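PDB 3DY0: plasma serine protease inhibitor, which inhibits serine proteases in plasma and other body fluids in a heparin-dependent manner, trapping them in irreversible complexes through its reactive center loop. Local coordinates for residues A[30-35]-A[165-170]; A[182-187]-A[196-201]; A[268-273]-A[315-320]; A[309-314]-A[328-333]. All coordinates share one frame; numbering follows the deposited sequence. Where two conformers were deposited one is given.

Contact 1 of 4, residues A[30-35]-A[165-170]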
loop_
_atom_site.group_PDB
_atom_site.type_symbol
_atom_site.label_atom_id
_atom_site.label_comp_id
_atom_site.label_asym_id
_atom_site.label_seq_id
_atom_site.Cartn_x
_atom_site.Cartn_y
_atom_site.Cartn_z
ATOM N N PHE A 30 -7.553 -3.060 0.260
ATOM C CA PHE A 30 -6.585 -2.389 1.117
ATOM C C PHE A 30 -5.166 -2.737 0.724
ATOM O O PHE A 30 -4.795 -3.909 0.666
ATOM C CB PHE A 30 -6.798 -2.719 2.600
ATOM C CG PHE A 30 -6.063 -1.782 3.521
ATOM C CD1 PHE A 30 -6.492 -0.464 3.672
ATOM C CD2 PHE A 30 -4.900 -2.186 4.170
ATOM C CE1 PHE A 30 -5.762 0.438 4.455
ATOM C CE2 PHE A 30 -4.165 -1.292 4.953
ATOM C CZ PHE A 30 -4.599 0.023 5.093
ATOM N N PHE A 31 -4.372 -1.712 0.437
ATOM C CA PHE A 31 -2.982 -1.939 0.067
ATOM C C PHE A 31 -2.138 -0.717 0.353
ATOM O O PHE A 31 -2.667 0.349 0.674
ATOM C CB PHE A 31 -2.857 -2.326 -1.421
ATOM C CG PHE A 31 -3.208 -1.219 -2.393
ATOM C CD1 PHE A 31 -4.538 -0.922 -2.687
ATOM C CD2 PHE A 31 -2.204 -0.513 -3.054
ATOM C CE1 PHE A 31 -4.866 0.056 -3.629
ATOM C CE2 PHE A 31 -2.517 0.475 -4.007
ATOM C CZ PHE A 31 -3.853 0.757 -4.294
ATOM N N SER A 32 -0.821 -0.884 0.269
ATOM C CA SER A 32 0.101 0.225 0.480
ATOM C C SER A 32 0.730 0.615 -0.846
ATOM O O SER A 32 1.577 -0.103 -1.382
ATOM C CB SER A 32 1.218 -0.143 1.458
ATOM O OG SER A 32 2.183 0.900 1.480
ATOM N N PRO A 33 0.325 1.766 -1.400
ATOM C CA PRO A 33 0.890 2.207 -2.674
ATOM C C PRO A 33 2.413 2.345 -2.613
ATOM O O PRO A 33 3.123 1.927 -3.531
ATOM C CB PRO A 33 0.193 3.547 -2.909
ATOM C CG PRO A 33 -1.162 3.322 -2.288
ATOM C CD PRO A 33 -0.797 2.631 -0.988
ATOM N N VAL A 34 2.920 2.931 -1.533
ATOM C CA VAL A 34 4.361 3.123 -1.411
ATOM C C VAL A 34 5.130 1.804 -1.347
ATOM O O VAL A 34 6.224 1.695 -1.900
ATOM C CB VAL A 34 4.713 4.005 -0.186
ATOM C CG1 VAL A 34 4.380 3.285 1.103
ATOM C CG2 VAL A 34 6.183 4.400 -0.241
ATOM N N SER A 35 4.565 0.799 -0.685
ATOM C CA SER A 35 5.237 -0.494 -0.601
ATOM C C SER A 35 5.412 -1.110 -1.985
ATOM O O SER A 35 6.478 -1.637 -2.323
ATOM C CB SER A 35 4.435 -1.459 0.273
ATOM O OG SER A 35 5.051 -2.742 0.276
ATOM N N ASN A 165 9.761 -5.762 0.803
ATOM C CA ASN A 165 9.579 -4.393 1.257
ATOM C C ASN A 165 8.514 -4.501 2.328
ATOM O O ASN A 165 7.578 -5.291 2.204
ATOM C CB ASN A 165 9.066 -3.439 0.180
ATOM C CG ASN A 165 8.599 -2.112 0.778
ATOM O OD1 ASN A 165 7.443 -1.969 1.176
ATOM N ND2 ASN A 165 9.512 -1.154 0.883
ATOM N N TYR A 166 8.671 -3.727 3.390
ATOM C CA TYR A 166 7.689 -3.727 4.462
ATOM C C TYR A 166 7.446 -2.297 4.886
ATOM O O TYR A 166 8.298 -1.426 4.705
ATOM C CB TYR A 166 8.195 -4.528 5.667
ATOM C CG TYR A 166 9.413 -3.925 6.333
ATOM C CD1 TYR A 166 9.291 -2.865 7.233
ATOM C CD2 TYR A 166 10.692 -4.381 6.023
ATOM C CE1 TYR A 166 10.413 -2.271 7.802
ATOM C CE2 TYR A 166 11.818 -3.796 6.586
ATOM C CZ TYR A 166 11.672 -2.743 7.472
ATOM O OH TYR A 166 12.790 -2.152 8.014
ATOM N N ILE A 167 6.265 -2.062 5.438
ATOM C CA ILE A 167 5.911 -0.749 5.943
ATOM C C ILE A 167 5.059 -0.962 7.188
ATOM O O ILE A 167 4.199 -1.851 7.228
ATOM C CB ILE A 167 5.140 0.092 4.881
ATOM C CG1 ILE A 167 4.778 1.462 5.465
ATOM C CG2 ILE A 167 3.897 -0.656 4.411
ATOM C CD1 ILE A 167 4.179 2.431 4.452
ATOM N N PHE A 168 5.333 -0.176 8.223
ATOM C CA PHE A 168 4.575 -0.260 9.466
ATOM C C PHE A 168 4.207 1.145 9.922
ATOM O O PHE A 168 5.066 2.026 10.001
ATOM C CB PHE A 168 5.382 -0.940 10.574
ATOM C CG PHE A 168 4.664 -0.969 11.896
ATOM C CD1 PHE A 168 3.654 -1.897 12.133
ATOM C CD2 PHE A 168 4.956 -0.031 12.879
ATOM C CE1 PHE A 168 2.941 -1.887 13.330
ATOM C CE2 PHE A 168 4.246 -0.013 14.083
ATOM C CZ PHE A 168 3.237 -0.943 14.304
ATOM N N PHE A 169 2.926 1.342 10.225
ATOM C CA PHE A 169 2.415 2.635 10.665
ATOM C C PHE A 169 1.548 2.494 11.910
ATOM O O PHE A 169 0.665 1.641 11.978
ATOM C CB PHE A 169 1.601 3.272 9.526
ATOM C CG PHE A 169 0.846 4.516 9.917
ATOM C CD1 PHE A 169 -0.474 4.439 10.356
ATOM C CD2 PHE A 169 1.441 5.769 9.807
ATOM C CE1 PHE A 169 -1.193 5.594 10.676
ATOM C CE2 PHE A 169 0.728 6.930 10.126
ATOM C CZ PHE A 169 -0.587 6.841 10.559
ATOM N N LYS A 170 1.819 3.326 12.907
ATOM C CA LYS A 170 1.021 3.313 14.124
ATOM C C LYS A 170 0.958 4.736 14.630
ATOM O O LYS A 170 1.987 5.376 14.828
ATOM C CB LYS A 170 1.634 2.415 15.200
ATOM C CG LYS A 170 0.840 2.448 16.505
ATOM C CD LYS A 170 1.413 1.516 17.559
ATOM C CE LYS A 170 0.676 1.684 18.881
ATOM N NZ LYS A 170 1.271 0.843 19.956
#

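Contact 2 of 4, residues A[182-187]-A[196-201]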
loop_
_atom_site.group_PDB
_atom_site.type_symbol
_atom_site.label_atom_id
_atom_site.label_comp_id
_atom_site.label_asym_id
_atom_site.label_seq_id
_atom_site.Cartn_x
_atom_site.Cartn_y
_atom_site.Cartn_z
ATOM N N THR A 182 -19.214 5.130 21.528
ATOM C CA THR A 182 -19.303 4.069 20.534
ATOM C C THR A 182 -20.520 3.191 20.797
ATOM O O THR A 182 -20.681 2.647 21.891
ATOM C CB THR A 182 -18.036 3.201 20.541
ATOM O OG1 THR A 182 -16.891 4.035 20.322
ATOM C CG2 THR A 182 -18.104 2.145 19.447
ATOM N N GLN A 183 -21.376 3.065 19.790
ATOM C CA GLN A 183 -22.588 2.265 19.910
ATOM C C GLN A 183 -22.808 1.448 18.642
ATOM O O GLN A 183 -22.363 1.834 17.564
ATOM C CB GLN A 183 -23.794 3.177 20.145
ATOM C CG GLN A 183 -23.723 4.006 21.421
ATOM C CD GLN A 183 -23.814 3.164 22.681
ATOM O OE1 GLN A 183 -24.801 2.461 22.904
ATOM N NE2 GLN A 183 -22.783 3.234 23.517
ATOM N N GLU A 184 -23.491 0.316 18.777
ATOM C CA GLU A 184 -23.769 -0.536 17.628
ATOM C C GLU A 184 -24.766 0.134 16.693
ATOM O O GLU A 184 -25.800 0.650 17.127
ATOM C CB GLU A 184 -24.330 -1.889 18.084
ATOM C CG GLU A 184 -23.354 -2.733 18.887
ATOM C CD GLU A 184 -22.161 -3.183 18.069
ATOM O OE1 GLU A 184 -21.017 -2.909 18.486
ATOM O OE2 GLU A 184 -22.366 -3.819 17.009
ATOM N N GLN A 185 -24.452 0.118 15.402
ATOM C CA GLN A 185 -25.317 0.715 14.398
ATOM C C GLN A 185 -25.305 -0.131 13.132
ATOM O O GLN A 185 -24.428 -0.975 12.946
ATOM C CB GLN A 185 -24.850 2.138 14.076
ATOM C CG GLN A 185 -24.860 3.088 15.274
ATOM C CD GLN A 185 -26.260 3.399 15.781
ATOM O OE1 GLN A 185 -26.427 4.104 16.777
ATOM N NE2 GLN A 185 -27.272 2.880 15.094
ATOM N N ASP A 186 -26.285 0.100 12.267
ATOM C CA ASP A 186 -26.400 -0.634 11.017
ATOM C C ASP A 186 -25.475 -0.029 9.963
ATOM O O ASP A 186 -25.367 1.197 9.846
ATOM C CB ASP A 186 -27.834 -0.567 10.483
ATOM C CG ASP A 186 -28.805 -1.440 11.261
ATOM O OD1 ASP A 186 -28.409 -2.053 12.272
ATOM O OD2 ASP A 186 -29.980 -1.505 10.844
ATOM N N PHE A 187 -24.805 -0.887 9.203
ATOM C CA PHE A 187 -23.934 -0.434 8.126
ATOM C C PHE A 187 -24.517 -1.043 6.858
ATOM O O PHE A 187 -24.667 -2.263 6.754
ATOM C CB PHE A 187 -22.492 -0.909 8.335
ATOM C CG PHE A 187 -21.534 -0.421 7.281
ATOM C CD1 PHE A 187 -21.384 -1.104 6.077
ATOM C CD2 PHE A 187 -20.794 0.743 7.489
ATOM C CE1 PHE A 187 -20.509 -0.638 5.091
ATOM C CE2 PHE A 187 -19.919 1.216 6.511
ATOM C CZ PHE A 187 -19.776 0.527 5.315
ATOM N N ARG A 196 -24.052 -5.279 11.248
ATOM C CA ARG A 196 -23.957 -4.564 12.518
ATOM C C ARG A 196 -22.498 -4.198 12.786
ATOM O O ARG A 196 -21.613 -5.047 12.679
ATOM C CB ARG A 196 -24.480 -5.461 13.643
ATOM C CG ARG A 196 -24.827 -4.742 14.928
ATOM C CD ARG A 196 -26.035 -3.854 14.731
ATOM N NE ARG A 196 -26.591 -3.408 16.004
ATOM C CZ ARG A 196 -27.580 -2.528 16.113
ATOM N NH1 ARG A 196 -28.029 -2.177 17.310
ATOM N NH2 ARG A 196 -28.115 -1.997 15.022
ATOM N N VAL A 197 -22.241 -2.940 13.137
ATOM C CA VAL A 197 -20.871 -2.503 13.402
ATOM C C VAL A 197 -20.786 -1.548 14.584
ATOM O O VAL A 197 -21.758 -0.872 14.917
ATOM C CB VAL A 197 -20.260 -1.761 12.185
ATOM C CG1 VAL A 197 -20.399 -2.603 10.931
ATOM C CG2 VAL A 197 -20.943 -0.400 11.998
ATOM N N PRO A 198 -19.620 -1.494 15.250
ATOM C CA PRO A 198 -19.473 -0.579 16.385
ATOM C C PRO A 198 -19.241 0.777 15.722
ATOM O O PRO A 198 -18.288 0.928 14.963
ATOM C CB PRO A 198 -18.209 -1.079 17.090
ATOM C CG PRO A 198 -18.000 -2.477 16.547
ATOM C CD PRO A 198 -18.437 -2.356 15.120
ATOM N N MET A 199 -20.113 1.744 15.980
ATOM C CA MET A 199 -19.975 3.063 15.367
ATOM C C MET A 199 -19.428 4.071 16.365
ATOM O O MET A 199 -20.072 4.370 17.373
ATOM C CB MET A 199 -21.336 3.536 14.843
ATOM C CG MET A 199 -21.308 4.820 14.022
ATOM S SD MET A 199 -20.566 4.610 12.380
ATOM C CE MET A 199 -21.851 3.684 11.540
ATOM N N MET A 200 -18.234 4.586 16.086
ATOM C CA MET A 200 -17.601 5.573 16.956
ATOM C C MET A 200 -18.188 6.928 16.614
ATOM O O MET A 200 -18.745 7.112 15.533
ATOM C CB MET A 200 -16.090 5.619 16.717
ATOM C CG MET A 200 -15.417 4.265 16.704
ATOM S SD MET A 200 -13.631 4.420 16.553
ATOM C CE MET A 200 -13.469 5.100 14.880
ATOM N N SER A 201 -18.063 7.878 17.531
ATOM C CA SER A 201 -18.591 9.206 17.265
ATOM C C SER A 201 -17.902 10.292 18.063
ATOM O O SER A 201 -17.473 10.076 19.196
ATOM C CB SER A 201 -20.088 9.257 17.565
ATOM O OG SER A 201 -20.328 9.168 18.957
HETATM O O HOH W 1 -16.700 6.813 20.007
HETATM O O HOH W 2 -20.791 -5.364 15.598
HETATM O O HOH W 3 -24.993 -5.538 17.902
#

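Contact 3 of 4, residues A[268-273]-A[315-320]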
loop_
_atom_site.group_PDB
_atom_site.type_symbol
_atom_site.label_atom_id
_atom_site.label_comp_id
_atom_site.label_asym_id
_atom_site.label_seq_id
_atom_site.Cartn_x
_atom_site.Cartn_y
_atom_site.Cartn_z
ATOM N N PRO A 268 -17.220 4.012 11.737
ATOM C CA PRO A 268 -17.114 2.677 12.320
ATOM C C PRO A 268 -15.723 2.295 12.801
ATOM O O PRO A 268 -14.708 2.778 12.280
ATOM C CB PRO A 268 -17.529 1.756 11.171
ATOM C CG PRO A 268 -18.374 2.621 10.292
ATOM C CD PRO A 268 -17.660 3.943 10.334
ATOM N N LYS A 269 -15.685 1.447 13.822
ATOM C CA LYS A 269 -14.425 0.921 14.323
ATOM C C LYS A 269 -14.308 -0.287 13.405
ATOM O O LYS A 269 -15.261 -1.057 13.274
ATOM C CB LYS A 269 -14.555 0.455 15.774
ATOM C CG LYS A 269 -13.267 -0.131 16.338
ATOM C CD LYS A 269 -13.515 -0.929 17.607
ATOM C CE LYS A 269 -14.178 -0.093 18.684
ATOM N NZ LYS A 269 -14.418 -0.903 19.907
ATOM N N PHE A 270 -13.165 -0.457 12.752
ATOM C CA PHE A 270 -13.019 -1.568 11.837
ATOM C C PHE A 270 -11.611 -2.056 11.604
ATOM O O PHE A 270 -10.631 -1.382 11.921
ATOM C CB PHE A 270 -13.631 -1.181 10.480
ATOM C CG PHE A 270 -12.873 -0.086 9.761
ATOM C CD1 PHE A 270 -11.760 -0.384 8.980
ATOM C CD2 PHE A 270 -13.255 1.246 9.896
ATOM C CE1 PHE A 270 -11.033 0.629 8.340
ATOM C CE2 PHE A 270 -12.537 2.264 9.264
ATOM C CZ PHE A 270 -11.422 1.954 8.484
ATOM N N SER A 271 -11.524 -3.251 11.034
ATOM C CA SER A 271 -10.252 -3.867 10.708
ATOM C C SER A 271 -10.453 -4.624 9.402
ATOM O O SER A 271 -11.300 -5.516 9.318
ATOM C CB SER A 271 -9.830 -4.832 11.819
ATOM O OG SER A 271 -8.543 -5.367 11.570
ATOM N N ILE A 272 -9.694 -4.251 8.377
ATOM C CA ILE A 272 -9.800 -4.912 7.088
ATOM C C ILE A 272 -8.417 -5.246 6.569
ATOM O O ILE A 272 -7.406 -4.817 7.128
ATOM C CB ILE A 272 -10.539 -4.058 6.028
ATOM C CG1 ILE A 272 -9.750 -2.789 5.703
ATOM C CG2 ILE A 272 -11.934 -3.708 6.531
ATOM C CD1 ILE A 272 -10.255 -2.071 4.467
ATOM N N GLU A 273 -8.374 -6.028 5.500
ATOM C CA GLU A 273 -7.097 -6.410 4.932
ATOM C C GLU A 273 -7.203 -6.714 3.456
ATOM O O GLU A 273 -8.294 -6.871 2.906
ATOM C CB GLU A 273 -6.539 -7.634 5.662
ATOM C CG GLU A 273 -7.421 -8.864 5.585
ATOM C CD GLU A 273 -6.807 -10.058 6.296
ATOM O OE1 GLU A 273 -6.506 -9.942 7.503
ATOM O OE2 GLU A 273 -6.628 -11.110 5.647
ATOM N N ALA A 315 -1.676 -6.474 3.202
ATOM C CA ALA A 315 -1.809 -5.219 3.930
ATOM C C ALA A 315 -2.968 -5.326 4.912
ATOM O O ALA A 315 -3.996 -5.929 4.606
ATOM C CB ALA A 315 -2.053 -4.080 2.952
ATOM N N VAL A 316 -2.800 -4.740 6.094
ATOM C CA VAL A 316 -3.841 -4.782 7.113
ATOM C C VAL A 316 -3.974 -3.424 7.783
ATOM O O VAL A 316 -3.020 -2.642 7.823
ATOM C CB VAL A 316 -3.533 -5.838 8.220
ATOM C CG1 VAL A 316 -3.333 -7.213 7.604
ATOM C CG2 VAL A 316 -2.304 -5.421 9.016
ATOM N N VAL A 317 -5.169 -3.138 8.290
ATOM C CA VAL A 317 -5.406 -1.885 8.991
ATOM C C VAL A 317 -6.404 -2.092 10.119
ATOM O O VAL A 317 -7.334 -2.889 9.997
ATOM C CB VAL A 317 -5.942 -0.774 8.043
ATOM C CG1 VAL A 317 -7.309 -1.145 7.500
ATOM C CG2 VAL A 317 -5.997 0.559 8.798
ATOM N N GLU A 318 -6.176 -1.388 11.223
ATOM C CA GLU A 318 -7.051 -1.432 12.386
ATOM C C GLU A 318 -7.353 0.017 12.731
ATOM O O GLU A 318 -6.436 0.812 12.930
ATOM C CB GLU A 318 -6.348 -2.082 13.582
ATOM C CG GLU A 318 -5.840 -3.486 13.331
ATOM C CD GLU A 318 -4.939 -3.984 14.444
ATOM O OE1 GLU A 318 -4.444 -5.126 14.341
ATOM O OE2 GLU A 318 -4.721 -3.236 15.422
ATOM N N VAL A 319 -8.634 0.357 12.785
ATOM C CA VAL A 319 -9.054 1.710 13.128
ATOM C C VAL A 319 -9.955 1.618 14.346
ATOM O O VAL A 319 -10.948 0.891 14.332
ATOM C CB VAL A 319 -9.860 2.364 11.981
ATOM C CG1 VAL A 319 -10.563 3.628 12.484
ATOM C CG2 VAL A 319 -8.928 2.695 10.822
ATOM N N ASP A 320 -9.600 2.333 15.409
ATOM C CA ASP A 320 -10.432 2.330 16.603
ATOM C C ASP A 320 -10.478 3.704 17.256
ATOM O O ASP A 320 -10.057 4.695 16.663
ATOM C CB ASP A 320 -9.978 1.256 17.603
ATOM C CG ASP A 320 -8.533 1.406 18.036
ATOM O OD1 ASP A 320 -7.964 2.513 17.922
ATOM O OD2 ASP A 320 -7.967 0.397 18.518
HETATM O O HOH W 4 -6.650 -5.882 10.084
#

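Contact 4 of 4, residues A[309-314]-A[328-333]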
loop_
_atom_site.group_PDB
_atom_site.type_symbol
_atom_site.label_atom_id
_atom_site.label_comp_id
_atom_site.label_asym_id
_atom_site.label_seq_id
_atom_site.Cartn_x
_atom_site.Cartn_y
_atom_site.Cartn_z
ATOM N N SER A 309 8.282 -14.882 -10.620
ATOM C CA SER A 309 7.175 -15.833 -10.616
ATOM C C SER A 309 5.928 -15.180 -10.046
ATOM O O SER A 309 4.820 -15.394 -10.538
ATOM C CB SER A 309 7.539 -17.075 -9.796
ATOM O OG SER A 309 7.999 -16.733 -8.502
ATOM N N GLU A 310 6.107 -14.385 -9.000
ATOM C CA GLU A 310 4.974 -13.700 -8.405
ATOM C C GLU A 310 5.403 -12.537 -7.522
ATOM O O GLU A 310 6.564 -12.434 -7.122
ATOM C CB GLU A 310 4.115 -14.693 -7.608
ATOM C CG GLU A 310 4.781 -15.324 -6.396
ATOM C CD GLU A 310 3.997 -16.517 -5.864
ATOM O OE1 GLU A 310 4.085 -17.610 -6.467
ATOM O OE2 GLU A 310 3.281 -16.364 -4.853
ATOM N N MET A 311 4.461 -11.640 -7.264
ATOM C CA MET A 311 4.707 -10.493 -6.403
ATOM C C MET A 311 3.514 -10.467 -5.469
ATOM O O MET A 311 2.441 -9.979 -5.828
ATOM C CB MET A 311 4.763 -9.197 -7.210
ATOM C CG MET A 311 5.180 -7.999 -6.367
ATOM S SD MET A 311 5.182 -6.436 -7.255
ATOM C CE MET A 311 6.652 -6.623 -8.245
ATOM N N VAL A 312 3.706 -11.001 -4.268
ATOM C CA VAL A 312 2.636 -11.060 -3.281
ATOM C C VAL A 312 2.599 -9.820 -2.395
ATOM O O VAL A 312 3.639 -9.304 -1.986
ATOM C CB VAL A 312 2.778 -12.318 -2.393
ATOM C CG1 VAL A 312 2.700 -13.570 -3.259
ATOM C CG2 VAL A 312 4.092 -12.284 -1.637
ATOM N N HIS A 313 1.392 -9.344 -2.106
ATOM C CA HIS A 313 1.208 -8.168 -1.263
ATOM C C HIS A 313 0.169 -8.492 -0.197
ATOM O O HIS A 313 -0.855 -9.112 -0.488
ATOM C CB HIS A 313 0.710 -6.971 -2.090
ATOM C CG HIS A 313 0.643 -5.684 -1.317
ATOM N ND1 HIS A 313 1.768 -4.977 -0.952
ATOM C CD2 HIS A 313 -0.412 -4.992 -0.825
ATOM C CE1 HIS A 313 1.410 -3.902 -0.269
ATOM N NE2 HIS A 313 0.093 -3.888 -0.177
ATOM N N LYS A 314 0.445 -8.088 1.037
ATOM C CA LYS A 314 -0.486 -8.290 2.139
ATOM C C LYS A 314 -0.486 -6.985 2.908
ATOM O O LYS A 314 0.576 -6.443 3.215
ATOM C CB LYS A 314 -0.021 -9.426 3.053
ATOM C CG LYS A 314 -0.919 -9.659 4.264
ATOM C CD LYS A 314 -2.311 -10.099 3.850
ATOM C CE LYS A 314 -3.185 -10.378 5.069
ATOM N NZ LYS A 314 -2.599 -11.446 5.929
ATOM N N ALA A 328 2.020 -3.425 5.885
ATOM C CA ALA A 328 1.971 -4.141 4.626
ATOM C C ALA A 328 3.361 -4.627 4.256
ATOM O O ALA A 328 4.366 -4.146 4.782
ATOM C CB ALA A 328 1.428 -3.232 3.518
ATOM N N ALA A 329 3.405 -5.599 3.356
ATOM C CA ALA A 329 4.670 -6.119 2.878
ATOM C C ALA A 329 4.445 -6.615 1.463
ATOM O O ALA A 329 3.341 -7.046 1.111
ATOM C CB ALA A 329 5.167 -7.259 3.773
ATOM N N THR A 330 5.488 -6.523 0.649
ATOM C CA THR A 330 5.431 -6.975 -0.733
ATOM C C THR A 330 6.619 -7.908 -0.925
ATOM O O THR A 330 7.753 -7.542 -0.615
ATOM C CB THR A 330 5.544 -5.792 -1.716
ATOM O OG1 THR A 330 4.484 -4.863 -1.468
ATOM C CG2 THR A 330 5.455 -6.278 -3.157
ATOM N N GLY A 331 6.346 -9.120 -1.399
ATOM C CA GLY A 331 7.408 -10.080 -1.628
ATOM C C GLY A 331 7.500 -10.380 -3.107
ATOM O O GLY A 331 6.561 -10.918 -3.696
ATOM N N THR A 332 8.622 -10.008 -3.717
ATOM C CA THR A 332 8.837 -10.242 -5.140
ATOM C C THR A 332 9.715 -11.482 -5.258
ATOM O O THR A 332 10.873 -11.479 -4.839
ATOM C CB THR A 332 9.516 -9.027 -5.794
ATOM O OG1 THR A 332 8.667 -7.880 -5.647
ATOM C CG2 THR A 332 9.758 -9.278 -7.267
ATOM N N ILE A 333 9.143 -12.544 -5.818
ATOM C CA ILE A 333 9.837 -13.821 -5.939
ATOM C C ILE A 333 10.451 -14.082 -7.313
ATOM O O ILE A 333 9.762 -14.014 -8.330
ATOM C CB ILE A 333 8.870 -14.969 -5.586
ATOM C CG1 ILE A 333 8.228 -14.696 -4.219
ATOM C CG2 ILE A 333 9.615 -16.304 -5.582
ATOM C CD1 ILE A 333 7.193 -15.733 -3.789
#

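Contact 1 of 4, residues A[30-35]-A[165-170]
Ile-167, on the strand 159-172, reaches across to Ser-32 and Val-34 at the start of helix 33-45. From its CB the side chain forks. The short branch, CG2, comes against the Ser-32 hydroxyl, 3.7 Å from OG, and grazes Ser-35 CB at 4.2 Å. The longer branch leaves with CG1 anti to the backbone N (chi1 179°) and stays extended, which carries CD1 forward to Val-34 CG1 at 3.5 Å, a closeness that is doubtful because Val-34 occupies two conformers. Ser-32 OG also makes a polar contact at the N-terminus of the helix: as N-cap it accepts from Ser-35 N at 3.2 Å, and it is further bonded to the backbone of the bound peptide chain. Beside the isoleucine, Ser-35 OG donates to Asn-165 OD1 over 2.7 Å. The hydroxyl meets the amide oxygen at a C=O...O angle of 134°, tilted 27° from the carbonyl plane. Asn-95 binds the other end of this amide, at ND2, which fixes which way round it sits, and Thr-330 is a second partner of Ser-35 OG. All the touching residues are buried. A helix start hydrogen-bonded to the underside of the central sheet, with serines and an asparagine in between, is characteristic of the serpin shutter region, where the strands of sheet A part to admit the reactive center loop.

Contact 2 of 4, residues A[182-187]-A[196-201]
Arg-196 lays its guanidinium across the backbone of the facing strand and turns one edge to Asp-186. Its chain bends at chi2 (68°), which folds the group back over Glu-184, whose carbonyl O lies 3.6 Å above one face. At the edge, NH2 makes a salt bridge with Asp-186 OD1 at 2.8 Å; the oxygen lies almost in the guanidinium plane, but the bond is bent, NH2 coming from the syn side 34° out of the carboxylate plane, and the two flat groups are inclined by 64°. Glu-184 is turned otherwise. Its carboxylate runs beside Pro-198, OE1 resting 3.6 Å from CG, while OE2 passes Arg-196 CG and stays 4.4 Å from NE, too far for a salt bridge; a water joins OE2 to that NE instead. On the other side of the sheet Gln-185 and Met-199 cross at about a right angle, CG to CB 3.6 Å, and Phe-187 CB rests on Val-197 CG1 at 3.7 Å. Reciprocal backbone bonds at Gln-183/Met-199 and Gln-185/Val-197 tie this antiparallel hairpin, part of serpin sheet C, which strand 259-277 borders through Pro-198 and Lys-269. Val-197 and Met-199 also pack on the bound peptide. One direct ion pair and water thus hold the charged face of Glu-184, Asp-186 and Arg-196, consistent with a surface position, whereas Phe-187, Val-197 and Met-199 add apolar contacts alongside the glutamines.

Contact 3 of 4, residues A[268-273]-A[315-320]
Phe-270 and Val-319 face each other in an antiparallel ladder of the large central sheet of the serpin fold, sheet A, where strand 259-277 runs beside strand 307-319. The phenyl ring crosses the valine obliquely: Val-319 CB sits over one ring face, offset toward the rim, in a CH-pi contact 3.9 Å from the centroid and 17° off the normal, and CG2 touches CZ at 3.5 Å. With chi1 at 67°, CG stands between the backbone N and carbonyl carbon, and this turns the ring toward the neighbouring strand. One step along on the same face, Ile-272 and Val-317 lie side by side; their CG1 atoms approach to 3.4 Å, tight for two carbons. Paired backbone bonds at Phe-270/Val-319 and Ile-272/Val-317 set this register. The surroundings press on the same residues: Phe-30 packs against Ile-272 and Val-317, Trp-173 against Val-319, and the bound peptide against Phe-270. The reverse face is more polar. There a water donates to Val-317 O at 3.1 Å and links it to Ser-271 OG, and the Glu-318 carboxylate is held beyond the contact by Lys-147 and Arg-325. Arg-325 also pairs with Asp-320, whose OD1 takes Ser-322 OG and Gly-323 N where the chain turns. At the end of the ladder Lys-269 CG rests 3.8 Å from Asp-320 CB, and close by the buried Pro-268 O, 4.2 Å from Val-319 CG1, has no hydrogen-bonding partner in the model.

Contact 4 of 4, residues A[309-314]-A[328-333]
His-313 presents the edge of its imidazole to Thr-330, and ND1 and OG1 share a hydrogen bond of 2.8 Å, with the proton on one or the other. CG stands anti to the backbone N (chi1 -174°), putting the ring over the facing strand, where CE1 also meets Ala-328 CB at 3.8 Å. NE2 is used as well, by the backbone N of Ser-32, so both ring nitrogens are engaged and the imidazole's rotation is fixed. Met-311 continues this buried face, its CG 3.7 Å from Thr-330 CG2 and its CE 3.5 Å from Thr-332 OG1. Packing is close on the other face too where Val-312 lies over Gly-331, CG2 3.5 Å from the glycine O. Looser and partly exposed are the ends of Lys-314, directed away from the partner strand, and of Glu-310, whose CG lies 3.6 Å from Ile-333 CD1 and whose carboxylate is bonded to Gln-277. At the Ser-309 end, N and OG both donate to Ile-333 O, the hydroxyl from well above the carbonyl plane. Backbone bonds at Val-312/Gly-331 and Lys-314/Ala-329 pair the strands antiparallel. Strand 323-335, the reactive center loop inserted after cleavage, lies between strands 307-319 and 159-172, with Ile-36 and Ser-39 of helix 33-45 beneath Thr-330.

Contacts 1, 3 and 4 meet around the central sheet. Contacts 1 and 4 have centres about 12 Å apart and are joined by a backbone link from Asn-165 O to Thr-330 N (2.9 Å), so the inserted loop is bound to the strand beside it as well as to the helix below. Contact 3 shares strand 307-319 with contact 4, and Phe-31 CA of contact 1 lies 3.7 Å from Ala-315 CB of contact 3. Contact 2 lies farther off, about 34 Å from contact 4 between centres, but connects to contact 3 through Pro-198 O to Lys-269 N (2.9 Å). The bound peptide packs on residues of all four contacts, whereas the glycan pocket residues Asn-213, Lys-249 and Lys-253 belong to none.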